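Local coordinates for protein superoxide dismutase [Ni] (Streptomyces coelicolor, PDB 1T6Q) that catalyses the disproportionation of superoxide to hydrogen peroxide and molecular oxygen at a nickel centre, working as a hollow, roughly spherical homohexamer, at residues B[7-12]-B[55-60]; B[50-55]-B[84-89]. The protein carries 1 engineered substitution. All coordinates share one frame; numbering follows the deposited sequence.

Interaction 1 and interaction 2 both use helix 34-62; their segments overlap at Val55, which takes part in neither contact, and their centres lie about 13 Å apart. In interaction 1 the segment leading from the nickel-binding N-terminus into helix 12-28 packs on 55-60; the side chain of Tyr9 comes within about 4 Å of that of Cys6, a nickel ligand. Interaction 2 lies deeper, about 5 Å from the centre of the chain against about 11 Å for interaction 1, and away from the nickel site; it joins 50-55 to helix 74-89 within the bundle. Both touch the second subunit, so this part of helix 34-62 serves N-terminal packing, bundle packing and a subunit interface.

Interaction 1: residues B[7-12]-B[55-60]; sequences GVYDPA and VSVLWS
Asp10, whose backbone N rests 4.4 Å from Leu58 CD2, takes the N-H of Ala12 on OD1 (Ala12 N to Asp10 OD1 3.1 Å, 158° at the hydrogen). The donor arrives on the anti side of OD1, 24° out of the carboxylate plane. This capping bond closes the turn through Pro11 that leads into helix 12-28. Across the contact the meeting is wholly apolar. Leu58 reaches between two neighbours with its two methyls: CD1 touches Pro11 CA at 3.9 Å and, with the two side chains crossing at about a right angle, Pro11 CG at 4.0 Å, while CD2 meets Tyr9 CB at 4.0 Å. Tyr9 holds CG anti to its carbonyl carbon (chi1 -64°), which lays the phenol beside the helix. There its CE2 comes within 3.7 Å of Val57 CG1, a methyl that approaches the ring obliquely. The Tyr9 side chain also touches Asp61 and Tyr62 near the end of helix 34-62, and Pro11 is backed by Asp108 and Phe111 of helix 94-116. On another side of segment 55-60, Ser56 bonds to Ser56 of the second subunit and Trp59 stacks on its counterpart there. With Cys6, one of the nickel ligands, about 4 Å from the Tyr9 side chain, this packing is consistent with a role in seating on the helical bundle the base of the N-terminal nickel hook of this superoxide dismutase family, most of which is not modelled here.

Interaction 2: residues B[50-55]-B[84-89]; sequences LAKHHV and AMSAAK. Engineered in segment 84-89: Met85 (natural residue Leu).
Lys52 reaches across to segment 84-89 of helix 74-89 and donates an N-H of NZ to Ser86 OG, the two atoms 2.8 Å apart. CE of the same lysine runs alongside the hydroxyl, 3.4 Å from Ser86 OG, and lower down its CG lies 3.8 Å from Met85 CB, where the two side chains slide past each other in opposite directions. The lysine sets out with CG anti to its carbonyl carbon and then bends at chi3 (71°), which lifts the ammonium to the serine. Deeper in the interface Met85, engineered in place of leucine, folds at chi2 and chi3 so that its terminal CE reaches Ala51 CB at 4.0 Å, with SD equally near. Lys89 crosses Lys52 at about a right angle, its NZ 3.6 Å from Lys52 NZ. Carboxylates probably offset this closeness of like charges: Glu49 forms a salt bridge with Lys89 and a long, weak ion pair with Lys52, whose ammonium also has a salt bridge to Asp61 of the second subunit. Ser86 OG in turn donates to Leu82 O one turn back, which helps orient the hydroxyl, whose oxygen also accepts from the lysine. Replacing Lys52 by an alanine would probably leave Ser86 OG without this donor and Asp61 of the second subunit without this cation, and would open a gap beside Met85 CB. Around these groups, Ala100 of helix 94-116 touches Met85, and Glu17 of helix 12-28 touches Ala51. The axes of the segments 50-55 and 84-89 approach to 10.2 Å, their directions 173° apart, the antiparallel packing of neighbouring members of the four-helix bundle on which each nickel superoxide dismutase subunit is built.

Interaction 1: residues B[7-12]-B[55-60]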
loop_
_atom_site.group_PDB
_atom_site.type_symbol
_atom_site.label_atom_id
_atom_site.label_comp_id
_atom_site.label_asym_id
_atom_site.label_seq_id
_atom_site.Cartn_x
_atom_site.Cartn_y
_atom_site.Cartn_z
ATOM N N GLY B 7 -2.805 21.532 0.384
ATOM C CA GLY B 7 -2.400 22.614 1.270
ATOM C C GLY B 7 -2.609 22.363 2.757
ATOM O O GLY B 7 -2.326 23.253 3.571
ATOM N N VAL B 8 -3.111 21.176 3.113
ATOM C CA VAL B 8 -3.354 20.804 4.519
ATOM C C VAL B 8 -2.268 19.848 5.041
ATOM O O VAL B 8 -2.257 18.651 4.729
ATOM C CB VAL B 8 -4.781 20.184 4.729
ATOM C CG1 VAL B 8 -5.022 19.832 6.212
ATOM C CG2 VAL B 8 -5.855 21.159 4.262
ATOM N N TYR B 9 -1.346 20.410 5.820
ATOM C CA TYR B 9 -0.230 19.677 6.413
ATOM C C TYR B 9 -0.212 19.913 7.920
ATOM O O TYR B 9 -0.683 20.950 8.388
ATOM C CB TYR B 9 1.098 20.137 5.789
ATOM C CG TYR B 9 1.217 19.832 4.310
ATOM C CD1 TYR B 9 0.977 20.831 3.343
ATOM C CD2 TYR B 9 1.522 18.531 3.860
ATOM C CE1 TYR B 9 1.034 20.539 1.951
ATOM C CE2 TYR B 9 1.579 18.227 2.471
ATOM C CZ TYR B 9 1.334 19.235 1.530
ATOM O OH TYR B 9 1.386 18.937 0.184
ATOM N N ASP B 10 0.302 18.937 8.671
ATOM C CA ASP B 10 0.390 19.022 10.133
ATOM C C ASP B 10 1.409 17.996 10.670
ATOM O O ASP B 10 1.267 16.796 10.413
ATOM C CB ASP B 10 -0.996 18.770 10.764
ATOM C CG ASP B 10 -1.130 19.350 12.169
ATOM O OD1 ASP B 10 -0.227 19.138 13.007
ATOM O OD2 ASP B 10 -2.155 20.016 12.444
ATOM N N PRO B 11 2.418 18.447 11.468
ATOM C CA PRO B 11 3.451 17.575 12.049
ATOM C C PRO B 11 2.904 16.543 13.015
ATOM O O PRO B 11 3.622 15.625 13.404
ATOM C CB PRO B 11 4.359 18.552 12.791
ATOM C CG PRO B 11 4.218 19.772 12.039
ATOM C CD PRO B 11 2.731 19.844 11.808
ATOM N N ALA B 12 1.631 16.706 13.385
ATOM C CA ALA B 12 0.934 15.793 14.290
ATOM C C ALA B 12 0.885 14.384 13.711
ATOM O O ALA B 12 0.926 13.414 14.457
ATOM C CB ALA B 12 -0.484 16.296 14.584
ATOM N N VAL B 55 7.448 13.119 7.821
ATOM C CA VAL B 55 8.530 14.104 8.034
ATOM C C VAL B 55 9.107 14.553 6.681
ATOM O O VAL B 55 9.334 15.747 6.457
ATOM C CB VAL B 55 9.683 13.535 8.945
ATOM C CG1 VAL B 55 10.897 14.475 8.968
ATOM C CG2 VAL B 55 9.197 13.364 10.369
ATOM N N SER B 56 9.301 13.586 5.783
ATOM C CA SER B 56 9.830 13.850 4.450
ATOM C C SER B 56 8.851 14.669 3.597
ATOM O O SER B 56 9.283 15.535 2.832
ATOM C CB SER B 56 10.184 12.537 3.751
ATOM O OG SER B 56 10.890 12.788 2.550
ATOM N N VAL B 57 7.545 14.429 3.781
ATOM C CA VAL B 57 6.484 15.145 3.049
ATOM C C VAL B 57 6.460 16.622 3.456
ATOM O O VAL B 57 6.350 17.500 2.594
ATOM C CB VAL B 57 5.079 14.464 3.221
ATOM C CG1 VAL B 57 3.942 15.374 2.739
ATOM C CG2 VAL B 57 5.031 13.179 2.406
ATOM N N LEU B 58 6.638 16.887 4.751
ATOM C CA LEU B 58 6.672 18.261 5.266
ATOM C C LEU B 58 7.831 19.034 4.651
ATOM O O LEU B 58 7.648 20.142 4.145
ATOM C CB LEU B 58 6.819 18.271 6.792
ATOM C CG LEU B 58 5.579 17.927 7.612
ATOM C CD1 LEU B 58 5.984 17.717 9.057
ATOM C CD2 LEU B 58 4.525 19.027 7.488
ATOM N N TRP B 59 8.991 18.380 4.600
ATOM C CA TRP B 59 10.224 18.950 4.063
ATOM C C TRP B 59 10.160 19.273 2.564
ATOM O O TRP B 59 10.623 20.331 2.144
ATOM C CB TRP B 59 11.390 18.001 4.371
ATOM C CG TRP B 59 12.755 18.475 3.952
ATOM C CD1 TRP B 59 13.441 19.556 4.444
ATOM C CD2 TRP B 59 13.610 17.868 2.976
ATOM N NE1 TRP B 59 14.672 19.658 3.837
ATOM C CE2 TRP B 59 14.807 18.639 2.931
ATOM C CE3 TRP B 59 13.486 16.748 2.126
ATOM C CZ2 TRP B 59 15.879 18.326 2.068
ATOM C CZ3 TRP B 59 14.561 16.432 1.258
ATOM C CH2 TRP B 59 15.742 17.227 1.244
ATOM N N SER B 60 9.558 18.382 1.777
ATOM C CA SER B 60 9.460 18.579 0.330
ATOM C C SER B 60 8.202 19.276 -0.192
ATOM O O SER B 60 8.276 20.075 -1.127
ATOM C CB SER B 60 9.604 17.237 -0.385
ATOM O OG SER B 60 8.555 16.350 -0.051
#

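Interaction 2: residues B[50-55]-B[84-89]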
loop_
_atom_site.group_PDB
_atom_site.type_symbol
_atom_site.label_atom_id
_atom_site.label_comp_id
_atom_site.label_asym_id
_atom_site.label_seq_id
_atom_site.Cartn_x
_atom_site.Cartn_y
_atom_site.Cartn_z
ATOM N N LEU B 50 6.275 5.095 8.425
ATOM C CA LEU B 50 5.180 6.035 8.198
ATOM C C LEU B 50 5.549 7.400 8.805
ATOM O O LEU B 50 5.297 8.436 8.193
ATOM C CB LEU B 50 3.870 5.492 8.772
ATOM C CG LEU B 50 2.553 5.853 8.067
ATOM C CD1 LEU B 50 2.589 5.536 6.564
ATOM C CD2 LEU B 50 1.433 5.076 8.715
ATOM N N ALA B 51 6.255 7.379 9.945
ATOM C CA ALA B 51 6.729 8.602 10.621
ATOM C C ALA B 51 7.756 9.291 9.729
ATOM O O ALA B 51 7.761 10.519 9.594
ATOM C CB ALA B 51 7.358 8.263 11.983
ATOM N N LYS B 52 8.565 8.470 9.058
ATOM C CA LYS B 52 9.586 8.952 8.135
ATOM C C LYS B 52 8.966 9.587 6.892
ATOM O O LYS B 52 9.414 10.645 6.456
ATOM C CB LYS B 52 10.569 7.830 7.762
ATOM C CG LYS B 52 11.598 7.550 8.858
ATOM C CD LYS B 52 12.446 6.298 8.634
ATOM C CE LYS B 52 13.438 6.457 7.496
ATOM N NZ LYS B 52 14.224 5.205 7.322
ATOM N N HIS B 53 7.878 8.985 6.397
ATOM C CA HIS B 53 7.140 9.479 5.232
ATOM C C HIS B 53 6.563 10.869 5.531
ATOM O O HIS B 53 6.780 11.799 4.762
ATOM C CB HIS B 53 6.012 8.496 4.852
ATOM C CG HIS B 53 5.083 9.006 3.788
ATOM N ND1 HIS B 53 5.428 9.046 2.454
ATOM C CD2 HIS B 53 3.831 9.522 3.867
ATOM C CE1 HIS B 53 4.432 9.567 1.758
ATOM N NE2 HIS B 53 3.452 9.865 2.592
ATOM N N HIS B 54 5.871 11.004 6.665
ATOM C CA HIS B 54 5.262 12.282 7.060
ATOM C C HIS B 54 6.279 13.426 7.240
ATOM O O HIS B 54 6.023 14.543 6.788
ATOM C CB HIS B 54 4.411 12.115 8.320
ATOM C CG HIS B 54 3.193 11.265 8.127
ATOM N ND1 HIS B 54 2.301 11.462 7.092
ATOM C CD2 HIS B 54 2.709 10.225 8.848
ATOM C CE1 HIS B 54 1.323 10.580 7.185
ATOM N NE2 HIS B 54 1.546 9.817 8.242
ATOM N N VAL B 55 7.448 13.119 7.821
ATOM C CA VAL B 55 8.530 14.104 8.034
ATOM C C VAL B 55 9.107 14.553 6.681
ATOM O O VAL B 55 9.334 15.747 6.457
ATOM C CB VAL B 55 9.683 13.535 8.945
ATOM C CG1 VAL B 55 10.897 14.475 8.968
ATOM C CG2 VAL B 55 9.197 13.364 10.369
ATOM N N ALA B 84 17.231 9.563 13.199
ATOM C CA ALA B 84 16.860 9.267 14.587
ATOM C C ALA B 84 15.717 8.253 14.573
ATOM O O ALA B 84 15.708 7.315 15.376
ATOM C CB ALA B 84 16.431 10.528 15.309
ATOM N N MET B 85 14.799 8.414 13.610
ATOM C CA MET B 85 13.667 7.500 13.447
ATOM C C MET B 85 14.131 6.123 12.978
ATOM O O MET B 85 13.557 5.107 13.379
ATOM C CB MET B 85 12.627 8.025 12.454
ATOM C CG MET B 85 11.471 8.861 13.010
ATOM S SD MET B 85 10.488 8.248 14.448
ATOM C CE MET B 85 10.227 6.577 14.163
ATOM N N SER B 86 15.170 6.104 12.135
ATOM C CA SER B 86 15.759 4.856 11.628
ATOM C C SER B 86 16.456 4.112 12.771
ATOM O O SER B 86 16.434 2.885 12.821
ATOM C CB SER B 86 16.755 5.127 10.503
ATOM O OG SER B 86 16.098 5.560 9.328
ATOM N N ALA B 87 17.019 4.876 13.707
ATOM C CA ALA B 87 17.688 4.324 14.882
ATOM C C ALA B 87 16.640 3.704 15.811
ATOM O O ALA B 87 16.856 2.613 16.349
ATOM C CB ALA B 87 18.478 5.414 15.607
ATOM N N ALA B 88 15.476 4.362 15.919
ATOM C CA ALA B 88 14.362 3.883 16.748
ATOM C C ALA B 88 13.742 2.608 16.184
ATOM O O ALA B 88 13.364 1.702 16.935
ATOM C CB ALA B 88 13.302 4.965 16.898
ATOM N N LYS B 89 13.716 2.531 14.851
ATOM C CA LYS B 89 13.184 1.396 14.097
ATOM C C LYS B 89 14.004 0.124 14.394
ATOM O O LYS B 89 13.447 -0.970 14.503
ATOM C CB LYS B 89 13.231 1.738 12.598
ATOM C CG LYS B 89 12.491 0.785 11.673
ATOM C CD LYS B 89 12.401 1.316 10.232
ATOM C CE LYS B 89 13.726 1.213 9.485
ATOM N NZ LYS B 89 13.633 1.742 8.092
#